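PDB 3UFC: putative CRISPR-associated endoribonuclease-like protein Cas6 from Pyrococcus furiosus, which binds crRNA as a Cas6-related member of the CRISPR system, the adaptive immunity that protects against viruses, plasmids and other mobile genetic elements. Local coordinates for residues Q29-A34 / R40-L45; E94-S99 / F109-I114; M3-K8 / E87-I92; E172-L177 / A218-E223; P16-N21 / S55-R60. One frame throughout, in Å; residues are numbered along the deposited sequence.

Four of the five contacts build the N-terminal ferredoxin-like unit, and contact 4 belongs to the C-terminal one. Contacts 2 and 3 share helix 86-98 and rest it on neighbouring strands 107-116 and 3-11; their centres are about 11 Å apart. Contact 1 lays a further layer on that helix, its centre about 12 Å from that of contact 3, while contact 5 joins edge strand 53-59 of the same sheet to strand 17-18. Along the chain contact 3 spans contact 5, which in turn spans contact 1; contacts 2 and 4 follow. Contacts 4 and 5, with centres about 28 Å apart, lie on opposite sides of the chain's centre, so the set samples both halves of the protein.

Contact 1. Residues Q29-A34 / R40-L45; sequences QIVEKA and RIVKLL
Val-31 and Val-42 meet branch to branch, CG1 of one lying 4.0 Å from CG1 of the other, with the two side chains crossing at about a right angle. The second branch of Val-31 serves a different neighbour: CG2 packs against CB of Leu-45 at 4.0 Å, and here the side chains run past each other in opposite directions. Both assignments follow from one rotation: with CG1 anti to the backbone N (chi1 174°) and CG2 anti to the carbonyl carbon, the two methyls face different partners. One turn further on, the single methyl of Ala-34 receives two tips, CD2 of Leu-45 at 3.7 Å from Ala-34 CB and CD1 of Ile-41 at 3.9 Å from that same CB. Ile-41 gets there with CG1 between the backbone N and the carbonyl carbon (chi1 62°) and the branch then extended, bringing the terminal methyl across. Helices 23-37 and 42-46, consecutive in the chain and joined by a short link, pack across one another, with Ile-88 and Ile-92 of helix 86-98 touching Leu-45 and Ala-34. No hydrogen bond passes between the segments; their association rests on the fit of aliphatic branches and the burial of apolar surface.

Contact 2. Residues E94-S99 / F109-I114; sequences EGIEKS and FLVADI
The packing of a helix on the sheet of the ferredoxin-like unit brings Ile-96 of helix 86-98 against Val-111 and Ile-114 of strand 107-116. The short branch of Ile-96 does the touching: CG2 lies 3.5 Å from Val-111 CG2, a close methyl pair in which the two side chains cross at about a right angle, and 3.9 Å from Ile-114 CD1. That branch stands anti to the backbone N of Ile-96, which aims it at the strand. The strand can offer both residues, three positions apart, to the same helix because it contains a classic beta bulge. Ala-112 has helix-like backbone angles (-90° and -25°), and Ala-112 and Asp-113 together face Lys-8 of strand 3-11: Ala-112 N bonds to Lys-8 O and Lys-8 N to Asp-113 O. On the solvent side Glu-97 bends at its second torsion (-71°), folding its carboxylate over the tip of Ile-114, with OE2 3.3 Å from Ile-114 CD1. The axes of 94-98 and 109-114 come within 9.9 Å of each other. Ile-7 of strand 3-11 and Phe-102 of strand 101-104 border both Ile-96 and Val-111, continuing the apolar layer under the helix.

Contact 3. Residues M3-K8 / E87-I92; sequences MRIEIK and EIIKGI
Ile-89 of helix 86-98 carries this contact, pressed against Met-3 and, a little further along strand 3-11, against Ile-5. The tight part lies over the start of the strand. Ile-89 CD1 reaches the backbone carbonyl of Met-3, 3.5 Å from its O, because the long branch is bent at its second torsion (chi2 -61°) and turns down onto the strand. The other branch, CG2, sits 4.0 Å from Met-3 CB and 3.9 Å from Met-3 SD, so Met-3 embraces it with both the root and the sulfur of its chain. Ile-5 joins from the next inward-facing position, its CG2 4.0 Å from the same methyl, the two side chains sliding past in opposite directions.

Elsewhere the interface slackens. Ile-7 and Ile-92 also point inward but do not touch across the segments: Ile-92 CG2 stays 4.8 Å from Ile-5 CD1, and Ile-96 and Val-93 of the same helix cover Ile-7 and Ile-5 instead. At the outer surface of the helix Lys-90 and Glu-87 form a salt bridge whose hydrogen bond is weak, turned from the strand. The chain of Met-3 itself leads towards the partly exposed side. With no hydrogen bond across it, the contact depends on apolar burial, and the strand backbone finds its polar partners within the sheet, at Ser-83 and Ile-81 among others.

Contact 4. Residues E172-L177 / A218-E223; sequences EVMGDL and AKFGYE
Phe-220 meets Val-173 and Met-174, the last residues of helix 158-174, and these three account for nearly all the surface buried here. Val-173 comes in near the ring plane: CB lies 3.7 Å from Phe-220 CE1, while its two methyls fork along the edge, CG1 3.8 Å from CE1 and CG2 4.0 Å from CZ of the same ring. Met-174 lies alongside, its CG 3.8 Å from Phe-220 CD1. The bend at its second torsion (-55°) turns SD back towards the Phe-220 ring, 5.2 Å from its centroid and 86° off the ring normal, a Met-aromatic contact made at the edge. Phe-220 also meets Tyr-170, one turn before Met-174 on helix 158-174, with planes at about 45°. Beyond Met-174 the helix stops, Gly-175 leaving it with a positive phi. On the other helix Lys-219 NZ bonds Glu-223 OE2 at 2.7 Å, a salt bridge between residues one turn apart. Helices 158-174 and 215-224 are the two helices of a beta-alpha-beta-beta-alpha-beta ferredoxin-like fold, the C-terminal one of this protein, whose four strands have the order 2-3-1-4.

Contact 5. Residues P16-N21 / S55-R60; sequences PVIPFN and SRIIIR
Arg-56 grips the backbone oxygen of Phe-20 with the end of its guanidinium group, both terminal nitrogens converging on that one atom. NH2 stands 2.9 Å from Phe-20 O and approaches in the carbonyl plane, on a lone pair; NH1, 3.0 Å from Phe-20 O, comes nearly along the C=O axis. Neither bond is straight, with angles at hydrogen of 148° and 144°, as expected when two donors fork onto a single acceptor. The oxygen lies almost in the guanidinium plane, so the group is held edge-on. To reach it the arginine chain bends at its second and third torsions and curls back from strand 53-59 towards the loop after strand 17-18.

Beside this polar grip lies an apolar one. Ile-18 sets CD1 against both Ile-57 and Ile-59, alternate residues on one side of their strand, 4.4 Å from Ile-57 CD1 and 4.2 Å from Ile-59 CD1. These are loose methyl contacts, filled in from the flanks by Ile-70 and Ile-72 of strand 69-72 and by Phe-109.

In the next shell Asn-23 OD1 takes a further bond from Arg-56 NH1, the side chains of Tyr-22 and Pro-133 lie against the arginine, and Tyr-22 OH receives Ile-57 N. Ser-55 OG also bonds to Arg-56 O. Phe-20 O is a neutral acceptor, so the arginine's charge is not balanced by it; the two bonds would instead polarise that carbonyl and tie the loop to the edge strand at this point.

Contact 1. Residues Q29-A34 / R40-L45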
# COMPACT_ATOMS: atom_id res chain seq x y z
N GLN A 29 3.16 14.00 0.88
CA GLN A 29 2.27 14.82 1.70
C GLN A 29 1.95 14.15 3.04
O GLN A 29 1.92 14.82 4.07
CB GLN A 29 0.99 15.13 0.94
CG GLN A 29 1.24 16.01 -0.29
CD GLN A 29 0.00 16.19 -1.13
OE1 GLN A 29 -0.89 16.96 -0.79
NE2 GLN A 29 -0.06 15.46 -2.24
N ILE A 30 1.72 12.84 3.03
CA ILE A 30 1.43 12.14 4.27
C ILE A 30 2.64 12.24 5.20
O ILE A 30 2.50 12.56 6.38
CB ILE A 30 1.10 10.64 4.00
CG1 ILE A 30 -0.15 10.52 3.14
CG2 ILE A 30 0.93 9.90 5.32
CD1 ILE A 30 -0.46 9.11 2.65
N VAL A 31 3.82 11.98 4.66
CA VAL A 31 5.05 12.05 5.46
C VAL A 31 5.28 13.47 5.97
O VAL A 31 5.65 13.68 7.13
CB VAL A 31 6.28 11.60 4.64
CG1 VAL A 31 7.55 11.83 5.46
CG2 VAL A 31 6.16 10.12 4.26
N GLU A 32 5.06 14.45 5.10
CA GLU A 32 5.24 15.85 5.48
C GLU A 32 4.30 16.20 6.63
O GLU A 32 4.71 16.77 7.64
CB GLU A 32 4.96 16.75 4.26
CG GLU A 32 5.29 18.23 4.47
CD GLU A 32 4.30 18.94 5.37
OE1 GLU A 32 3.09 18.88 5.08
OE2 GLU A 32 4.73 19.56 6.37
N LYS A 33 3.03 15.82 6.50
CA LYS A 33 2.05 16.11 7.54
C LYS A 33 2.35 15.40 8.86
O LYS A 33 2.21 15.99 9.93
CB LYS A 33 0.64 15.74 7.05
CG LYS A 33 0.19 16.57 5.85
CD LYS A 33 -1.14 16.10 5.30
CE LYS A 33 -1.50 16.86 4.03
NZ LYS A 33 -1.58 18.33 4.29
N ALA A 34 2.76 14.14 8.79
CA ALA A 34 3.06 13.38 10.01
C ALA A 34 4.33 13.89 10.68
O ALA A 34 4.41 13.95 11.91
CB ALA A 34 3.20 11.90 9.68
N ARG A 40 10.29 12.41 14.64
CA ARG A 40 10.93 11.13 14.90
C ARG A 40 10.40 9.93 14.12
O ARG A 40 11.08 8.91 14.03
CB ARG A 40 10.90 10.83 16.41
CG ARG A 40 11.92 11.64 17.20
CD ARG A 40 11.74 11.50 18.69
NE ARG A 40 10.48 12.10 19.14
CZ ARG A 40 10.15 12.26 20.42
NH1 ARG A 40 10.98 11.87 21.38
NH2 ARG A 40 8.99 12.82 20.73
N ILE A 41 9.19 10.04 13.56
CA ILE A 41 8.65 8.92 12.80
C ILE A 41 8.89 9.06 11.31
O ILE A 41 8.51 8.19 10.53
CB ILE A 41 7.13 8.74 13.02
CG1 ILE A 41 6.37 9.97 12.53
CG2 ILE A 41 6.84 8.43 14.48
CD1 ILE A 41 4.87 9.79 12.52
N VAL A 42 9.52 10.17 10.90
CA VAL A 42 9.79 10.37 9.49
C VAL A 42 10.73 9.28 8.97
O VAL A 42 10.55 8.78 7.86
CB VAL A 42 10.43 11.75 9.23
CG1 VAL A 42 10.85 11.87 7.78
CG2 VAL A 42 9.43 12.85 9.58
N LYS A 43 11.71 8.90 9.79
CA LYS A 43 12.66 7.87 9.40
C LYS A 43 11.95 6.53 9.18
O LYS A 43 12.32 5.76 8.29
CB LYS A 43 13.74 7.70 10.48
CG LYS A 43 13.23 7.14 11.80
CD LYS A 43 14.37 6.92 12.79
CE LYS A 43 14.86 8.23 13.39
NZ LYS A 43 13.84 8.84 14.28
N LEU A 44 10.93 6.25 9.99
CA LEU A 44 10.17 5.01 9.85
C LEU A 44 9.29 5.08 8.61
O LEU A 44 9.16 4.10 7.87
CB LEU A 44 9.29 4.78 11.08
CG LEU A 44 9.98 4.78 12.44
CD1 LEU A 44 8.98 4.35 13.51
CD2 LEU A 44 11.17 3.82 12.42
N LEU A 45 8.69 6.24 8.39
CA LEU A 45 7.82 6.45 7.25
C LEU A 45 8.54 6.33 5.91
O LEU A 45 7.97 5.82 4.95
CB LEU A 45 7.17 7.83 7.34
CG LEU A 45 5.73 7.97 7.85
CD1 LEU A 45 5.38 6.89 8.85
CD2 LEU A 45 5.57 9.37 8.45

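Contact 2. Residues E94-S99 / F109-I114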
# COMPACT_ATOMS: atom_id res chain seq x y z
N GLU A 94 -3.01 12.54 13.45
CA GLU A 94 -2.86 13.87 14.01
C GLU A 94 -2.33 14.84 12.96
O GLU A 94 -2.81 15.97 12.84
CB GLU A 94 -1.90 13.84 15.21
CG GLU A 94 -2.48 13.19 16.45
CD GLU A 94 -1.47 13.07 17.58
OE1 GLU A 94 -0.74 14.05 17.83
OE2 GLU A 94 -1.41 11.99 18.22
N GLY A 95 -1.34 14.38 12.20
CA GLY A 95 -0.76 15.21 11.16
C GLY A 95 -1.79 15.64 10.13
O GLY A 95 -1.76 16.78 9.65
N ILE A 96 -2.71 14.74 9.79
CA ILE A 96 -3.75 15.04 8.81
C ILE A 96 -4.86 15.90 9.41
O ILE A 96 -5.46 16.73 8.71
CB ILE A 96 -4.34 13.73 8.23
CG1 ILE A 96 -3.29 13.03 7.37
CG2 ILE A 96 -5.59 14.03 7.42
CD1 ILE A 96 -3.74 11.70 6.79
N GLU A 97 -5.15 15.70 10.69
CA GLU A 97 -6.18 16.49 11.35
C GLU A 97 -5.75 17.95 11.40
O GLU A 97 -6.58 18.85 11.29
CB GLU A 97 -6.43 15.96 12.77
CG GLU A 97 -7.32 14.73 12.82
CD GLU A 97 -8.76 15.05 12.47
OE1 GLU A 97 -9.42 15.75 13.27
OE2 GLU A 97 -9.24 14.60 11.41
N LYS A 98 -4.44 18.17 11.55
CA LYS A 98 -3.89 19.52 11.62
C LYS A 98 -3.76 20.17 10.24
O LYS A 98 -3.89 21.38 10.10
CB LYS A 98 -2.52 19.50 12.30
CG LYS A 98 -1.80 20.84 12.29
CD LYS A 98 -0.44 20.73 12.97
CE LYS A 98 0.30 22.05 12.97
NZ LYS A 98 1.63 21.95 13.63
N SER A 99 -3.47 19.35 9.23
CA SER A 99 -3.32 19.84 7.86
C SER A 99 -4.12 18.90 6.95
O SER A 99 -3.56 18.06 6.26
CB SER A 99 -1.84 19.82 7.47
OG SER A 99 -1.65 20.35 6.17
N PHE A 109 -8.04 18.34 -2.51
CA PHE A 109 -8.98 17.53 -1.74
C PHE A 109 -8.99 17.99 -0.29
O PHE A 109 -7.98 18.47 0.23
CB PHE A 109 -8.57 16.05 -1.75
CG PHE A 109 -8.75 15.36 -3.06
CD1 PHE A 109 -9.90 14.62 -3.32
CD2 PHE A 109 -7.76 15.43 -4.04
CE1 PHE A 109 -10.07 13.96 -4.54
CE2 PHE A 109 -7.92 14.77 -5.27
CZ PHE A 109 -9.08 14.03 -5.51
N LEU A 110 -10.14 17.83 0.36
CA LEU A 110 -10.26 18.18 1.76
C LEU A 110 -10.59 16.87 2.48
O LEU A 110 -11.44 16.12 2.02
CB LEU A 110 -11.39 19.19 1.98
CG LEU A 110 -11.57 19.70 3.42
CD1 LEU A 110 -10.24 20.24 3.95
CD2 LEU A 110 -12.64 20.78 3.46
N VAL A 111 -9.89 16.57 3.57
CA VAL A 111 -10.19 15.35 4.30
C VAL A 111 -11.55 15.56 4.95
O VAL A 111 -11.72 16.46 5.77
CB VAL A 111 -9.13 15.07 5.40
CG1 VAL A 111 -9.59 13.91 6.27
CG2 VAL A 111 -7.79 14.75 4.75
N ALA A 112 -12.52 14.73 4.58
CA ALA A 112 -13.87 14.85 5.10
C ALA A 112 -14.11 14.05 6.37
O ALA A 112 -15.00 14.38 7.16
CB ALA A 112 -14.87 14.42 4.03
N ASP A 113 -13.32 13.00 6.58
CA ASP A 113 -13.49 12.18 7.76
C ASP A 113 -12.37 11.14 7.87
O ASP A 113 -11.78 10.74 6.87
CB ASP A 113 -14.85 11.47 7.70
CG ASP A 113 -15.21 10.76 9.00
OD1 ASP A 113 -14.94 11.32 10.08
OD2 ASP A 113 -15.78 9.66 8.92
N ILE A 114 -12.08 10.75 9.11
CA ILE A 114 -11.06 9.74 9.38
C ILE A 114 -11.70 8.75 10.34
O ILE A 114 -12.12 9.12 11.44
CB ILE A 114 -9.81 10.34 10.06
CG1 ILE A 114 -9.16 11.39 9.15
CG2 ILE A 114 -8.81 9.23 10.39
CD1 ILE A 114 -7.97 12.09 9.78

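Contact 3. Residues M3-K8 / E87-I92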
# COMPACT_ATOMS: atom_id res chain seq x y z
N MET A 3 -2.93 -0.42 13.59
CA MET A 3 -4.25 0.09 13.25
C MET A 3 -4.42 0.32 11.75
O MET A 3 -3.46 0.57 11.02
CB MET A 3 -4.53 1.39 14.01
CG MET A 3 -5.96 1.91 13.88
SD MET A 3 -6.28 3.42 14.84
CE MET A 3 -6.28 2.77 16.50
N ARG A 4 -5.67 0.24 11.32
CA ARG A 4 -6.06 0.43 9.93
C ARG A 4 -7.11 1.54 9.93
O ARG A 4 -8.07 1.49 10.70
CB ARG A 4 -6.65 -0.88 9.42
CG ARG A 4 -7.32 -0.82 8.08
CD ARG A 4 -7.65 -2.24 7.62
NE ARG A 4 -6.43 -2.98 7.33
CZ ARG A 4 -6.20 -3.63 6.19
NH1 ARG A 4 -7.13 -3.64 5.24
NH2 ARG A 4 -5.05 -4.25 6.00
N ILE A 5 -6.93 2.55 9.08
CA ILE A 5 -7.88 3.65 9.01
C ILE A 5 -8.37 3.96 7.60
O ILE A 5 -7.74 3.58 6.61
CB ILE A 5 -7.31 4.97 9.60
CG1 ILE A 5 -6.11 5.43 8.76
CG2 ILE A 5 -6.90 4.77 11.05
CD1 ILE A 5 -5.55 6.78 9.19
N GLU A 6 -9.50 4.65 7.54
CA GLU A 6 -10.09 5.05 6.27
C GLU A 6 -10.22 6.56 6.30
O GLU A 6 -10.76 7.14 7.25
CB GLU A 6 -11.48 4.44 6.07
CG GLU A 6 -12.16 4.92 4.78
CD GLU A 6 -13.58 4.41 4.63
OE1 GLU A 6 -14.22 4.73 3.60
OE2 GLU A 6 -14.06 3.68 5.52
N ILE A 7 -9.69 7.21 5.27
CA ILE A 7 -9.74 8.65 5.15
C ILE A 7 -10.66 8.99 3.99
O ILE A 7 -10.43 8.55 2.86
CB ILE A 7 -8.33 9.21 4.89
CG1 ILE A 7 -7.41 8.85 6.06
CG2 ILE A 7 -8.39 10.73 4.69
CD1 ILE A 7 -5.98 9.23 5.85
N LYS A 8 -11.73 9.73 4.28
CA LYS A 8 -12.67 10.12 3.24
C LYS A 8 -12.15 11.43 2.66
O LYS A 8 -11.74 12.32 3.41
CB LYS A 8 -14.08 10.32 3.81
CG LYS A 8 -14.69 9.07 4.42
CD LYS A 8 -14.85 7.96 3.40
CE LYS A 8 -15.80 8.37 2.27
NZ LYS A 8 -15.96 7.29 1.26
N GLU A 87 1.94 4.01 16.89
CA GLU A 87 2.57 5.33 16.97
C GLU A 87 2.63 5.98 15.58
O GLU A 87 2.53 7.20 15.45
CB GLU A 87 3.97 5.20 17.56
CG GLU A 87 4.63 6.52 17.92
CD GLU A 87 4.00 7.17 19.14
OE1 GLU A 87 4.40 8.31 19.48
OE2 GLU A 87 3.11 6.55 19.77
N ILE A 88 2.81 5.16 14.55
CA ILE A 88 2.88 5.68 13.19
C ILE A 88 1.49 6.18 12.79
O ILE A 88 1.35 7.27 12.25
CB ILE A 88 3.33 4.60 12.17
CG1 ILE A 88 4.84 4.36 12.30
CG2 ILE A 88 2.96 5.03 10.75
CD1 ILE A 88 5.39 3.33 11.32
N ILE A 89 0.48 5.37 13.08
CA ILE A 89 -0.89 5.74 12.75
C ILE A 89 -1.32 7.03 13.47
O ILE A 89 -1.94 7.90 12.86
CB ILE A 89 -1.87 4.61 13.11
CG1 ILE A 89 -1.57 3.38 12.24
CG2 ILE A 89 -3.31 5.07 12.90
CD1 ILE A 89 -1.72 3.62 10.75
N LYS A 90 -0.99 7.15 14.75
CA LYS A 90 -1.38 8.35 15.50
C LYS A 90 -0.66 9.58 14.95
O LYS A 90 -1.22 10.68 14.93
CB LYS A 90 -1.11 8.18 17.00
CG LYS A 90 0.35 8.15 17.39
CD LYS A 90 0.49 8.02 18.91
CE LYS A 90 -0.17 6.75 19.44
NZ LYS A 90 -0.01 6.59 20.91
N GLY A 91 0.58 9.39 14.51
CA GLY A 91 1.32 10.50 13.94
C GLY A 91 0.66 10.95 12.65
O GLY A 91 0.51 12.15 12.40
N ILE A 92 0.24 9.99 11.84
CA ILE A 92 -0.42 10.28 10.57
C ILE A 92 -1.80 10.92 10.77
O ILE A 92 -2.14 11.91 10.13
CB ILE A 92 -0.58 9.00 9.70
CG1 ILE A 92 0.80 8.56 9.18
CG2 ILE A 92 -1.53 9.26 8.54
CD1 ILE A 92 0.78 7.23 8.44

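Contact 4. Residues E172-L177 / A218-E223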
# COMPACT_ATOMS: atom_id res chain seq x y z
N GLU A 172 13.43 -6.55 10.16
CA GLU A 172 13.73 -5.14 10.35
C GLU A 172 12.65 -4.41 11.15
O GLU A 172 12.95 -3.68 12.10
CB GLU A 172 13.89 -4.46 8.99
CG GLU A 172 14.05 -2.95 9.06
CD GLU A 172 15.24 -2.53 9.91
OE1 GLU A 172 16.34 -3.11 9.74
OE2 GLU A 172 15.07 -1.62 10.75
N VAL A 173 11.38 -4.61 10.78
CA VAL A 173 10.29 -3.93 11.46
C VAL A 173 9.94 -4.50 12.84
O VAL A 173 9.79 -3.74 13.80
CB VAL A 173 9.02 -3.91 10.57
CG1 VAL A 173 7.85 -3.28 11.32
CG2 VAL A 173 9.31 -3.11 9.30
N MET A 174 9.82 -5.82 12.95
CA MET A 174 9.47 -6.45 14.22
C MET A 174 10.67 -6.68 15.15
O MET A 174 10.49 -6.92 16.34
CB MET A 174 8.76 -7.78 13.98
CG MET A 174 7.54 -7.68 13.06
SD MET A 174 6.31 -6.47 13.64
CE MET A 174 5.51 -7.41 14.93
N GLY A 175 11.88 -6.63 14.60
CA GLY A 175 13.05 -6.83 15.45
C GLY A 175 13.73 -8.18 15.32
O GLY A 175 14.92 -8.30 15.58
N ASP A 176 12.98 -9.20 14.92
CA ASP A 176 13.56 -10.53 14.75
C ASP A 176 12.74 -11.31 13.73
O ASP A 176 11.65 -10.88 13.35
CB ASP A 176 13.61 -11.28 16.08
CG ASP A 176 14.60 -12.44 16.06
OD1 ASP A 176 14.81 -13.06 17.12
OD2 ASP A 176 15.16 -12.75 14.98
N LEU A 177 13.27 -12.44 13.29
CA LEU A 177 12.56 -13.28 12.33
C LEU A 177 11.37 -13.92 13.02
O LEU A 177 11.38 -14.12 14.23
CB LEU A 177 13.49 -14.37 11.79
CG LEU A 177 14.68 -13.94 10.92
CD1 LEU A 177 15.63 -15.11 10.74
CD2 LEU A 177 14.18 -13.45 9.57
N ALA A 218 1.27 -13.47 7.86
CA ALA A 218 -0.01 -13.04 7.32
C ALA A 218 -0.44 -11.74 8.02
O ALA A 218 -0.93 -10.80 7.38
CB ALA A 218 -1.06 -14.12 7.53
N LYS A 219 -0.25 -11.70 9.33
CA LYS A 219 -0.60 -10.53 10.12
C LYS A 219 0.28 -9.34 9.73
O LYS A 219 -0.20 -8.21 9.62
CB LYS A 219 -0.44 -10.84 11.61
CG LYS A 219 -0.91 -9.73 12.53
CD LYS A 219 -0.94 -10.21 13.98
CE LYS A 219 -1.49 -9.14 14.92
NZ LYS A 219 -0.62 -7.93 14.97
N PHE A 220 1.56 -9.61 9.52
CA PHE A 220 2.50 -8.56 9.13
C PHE A 220 2.11 -7.97 7.77
O PHE A 220 2.13 -6.75 7.58
CB PHE A 220 3.92 -9.12 9.04
CG PHE A 220 4.97 -8.07 8.77
CD1 PHE A 220 5.53 -7.34 9.81
CD2 PHE A 220 5.38 -7.81 7.47
CE1 PHE A 220 6.49 -6.36 9.57
CE2 PHE A 220 6.35 -6.83 7.21
CZ PHE A 220 6.91 -6.11 8.26
N GLY A 221 1.76 -8.84 6.82
CA GLY A 221 1.38 -8.38 5.49
C GLY A 221 0.05 -7.63 5.52
O GLY A 221 -0.16 -6.68 4.76
N TYR A 222 -0.84 -8.07 6.39
CA TYR A 222 -2.15 -7.43 6.52
C TYR A 222 -1.98 -6.03 7.10
O TYR A 222 -2.61 -5.09 6.63
CB TYR A 222 -3.04 -8.26 7.45
CG TYR A 222 -4.42 -7.66 7.67
CD1 TYR A 222 -5.33 -7.56 6.62
CD2 TYR A 222 -4.82 -7.23 8.93
CE1 TYR A 222 -6.62 -7.03 6.82
CE2 TYR A 222 -6.10 -6.71 9.15
CZ TYR A 222 -6.99 -6.62 8.09
OH TYR A 222 -8.26 -6.14 8.31
N GLU A 223 -1.11 -5.89 8.09
CA GLU A 223 -0.91 -4.60 8.73
C GLU A 223 0.07 -3.67 8.02
O GLU A 223 -0.14 -2.45 8.02
CB GLU A 223 -0.45 -4.79 10.18
CG GLU A 223 -1.36 -5.73 10.98
CD GLU A 223 -0.87 -5.96 12.41
OE1 GLU A 223 0.35 -5.96 12.65
OE2 GLU A 223 -1.72 -6.17 13.30

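Contact 5. Residues P16-N21 / S55-R60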
# COMPACT_ATOMS: atom_id res chain seq x y z
N PRO A 16 -13.48 16.35 -11.22
CA PRO A 16 -12.08 16.58 -11.57
C PRO A 16 -11.42 15.35 -12.17
O PRO A 16 -11.93 14.23 -12.06
CB PRO A 16 -11.46 16.96 -10.23
CG PRO A 16 -12.20 16.07 -9.29
CD PRO A 16 -13.63 16.20 -9.76
N VAL A 17 -10.28 15.56 -12.82
CA VAL A 17 -9.53 14.47 -13.42
C VAL A 17 -8.16 14.48 -12.75
O VAL A 17 -7.42 15.46 -12.86
CB VAL A 17 -9.35 14.66 -14.94
CG1 VAL A 17 -8.58 13.49 -15.53
CG2 VAL A 17 -10.71 14.78 -15.61
N ILE A 18 -7.83 13.41 -12.04
CA ILE A 18 -6.54 13.32 -11.38
C ILE A 18 -5.61 12.44 -12.20
O ILE A 18 -6.06 11.53 -12.90
CB ILE A 18 -6.66 12.69 -9.96
CG1 ILE A 18 -7.17 11.25 -10.07
CG2 ILE A 18 -7.57 13.53 -9.09
CD1 ILE A 18 -7.20 10.49 -8.74
N PRO A 19 -4.30 12.69 -12.13
CA PRO A 19 -3.36 11.87 -12.90
C PRO A 19 -3.34 10.46 -12.32
O PRO A 19 -3.69 10.26 -11.15
CB PRO A 19 -2.04 12.61 -12.71
CG PRO A 19 -2.19 13.24 -11.35
CD PRO A 19 -3.60 13.76 -11.39
N PHE A 20 -2.93 9.48 -13.12
CA PHE A 20 -2.88 8.10 -12.65
C PHE A 20 -1.73 7.86 -11.66
O PHE A 20 -1.88 7.12 -10.69
CB PHE A 20 -2.67 7.09 -13.79
CG PHE A 20 -3.65 7.20 -14.92
CD1 PHE A 20 -3.33 7.93 -16.07
CD2 PHE A 20 -4.86 6.52 -14.88
CE1 PHE A 20 -4.19 7.96 -17.17
CE2 PHE A 20 -5.73 6.54 -15.97
CZ PHE A 20 -5.40 7.26 -17.11
N ASN A 21 -0.58 8.47 -11.93
CA ASN A 21 0.63 8.28 -11.13
C ASN A 21 0.86 9.28 -10.00
O ASN A 21 1.81 10.07 -10.05
CB ASN A 21 1.84 8.29 -12.07
CG ASN A 21 1.61 7.42 -13.30
OD1 ASN A 21 1.56 6.20 -13.21
ND2 ASN A 21 1.47 8.06 -14.46
N SER A 55 -3.34 2.42 0.52
CA SER A 55 -4.01 2.00 -0.70
C SER A 55 -3.96 3.05 -1.80
O SER A 55 -3.43 4.15 -1.62
CB SER A 55 -5.48 1.72 -0.41
OG SER A 55 -6.17 2.96 -0.21
N ARG A 56 -4.51 2.67 -2.94
CA ARG A 56 -4.62 3.60 -4.04
C ARG A 56 -5.89 4.37 -3.65
O ARG A 56 -6.65 3.93 -2.77
CB ARG A 56 -4.83 2.84 -5.35
CG ARG A 56 -3.56 2.18 -5.91
CD ARG A 56 -2.69 3.20 -6.64
NE ARG A 56 -3.33 3.62 -7.89
CZ ARG A 56 -2.93 4.65 -8.63
NH1 ARG A 56 -1.89 5.38 -8.26
NH2 ARG A 56 -3.60 4.96 -9.73
N ILE A 57 -6.13 5.52 -4.26
CA ILE A 57 -7.33 6.28 -3.93
C ILE A 57 -8.50 5.47 -4.49
O ILE A 57 -8.56 5.21 -5.69
CB ILE A 57 -7.28 7.70 -4.56
CG1 ILE A 57 -6.12 8.49 -3.95
CG2 ILE A 57 -8.59 8.43 -4.32
CD1 ILE A 57 -5.86 9.85 -4.61
N ILE A 58 -9.41 5.05 -3.62
CA ILE A 58 -10.56 4.25 -4.03
C ILE A 58 -11.75 5.15 -4.33
O ILE A 58 -12.31 5.79 -3.44
CB ILE A 58 -10.95 3.23 -2.93
CG1 ILE A 58 -9.72 2.40 -2.54
CG2 ILE A 58 -12.06 2.32 -3.42
CD1 ILE A 58 -9.14 1.59 -3.67
N ILE A 59 -12.13 5.20 -5.61
CA ILE A 59 -13.23 6.03 -6.08
C ILE A 59 -14.42 5.16 -6.51
O ILE A 59 -14.32 4.36 -7.43
CB ILE A 59 -12.75 6.88 -7.27
CG1 ILE A 59 -11.50 7.67 -6.84
CG2 ILE A 59 -13.84 7.84 -7.71
CD1 ILE A 59 -10.70 8.24 -7.99
N ARG A 60 -15.55 5.33 -5.82
CA ARG A 60 -16.76 4.54 -6.11
C ARG A 60 -17.18 4.58 -7.58
O ARG A 60 -17.49 3.54 -8.16
CB ARG A 60 -17.91 5.02 -5.23
CG ARG A 60 -19.20 4.22 -5.41
CD ARG A 60 -20.33 4.81 -4.59
NE ARG A 60 -21.61 4.16 -4.88
CZ ARG A 60 -22.77 4.55 -4.36
NH1 ARG A 60 -22.82 5.57 -3.52
NH2 ARG A 60 -23.89 3.91 -4.68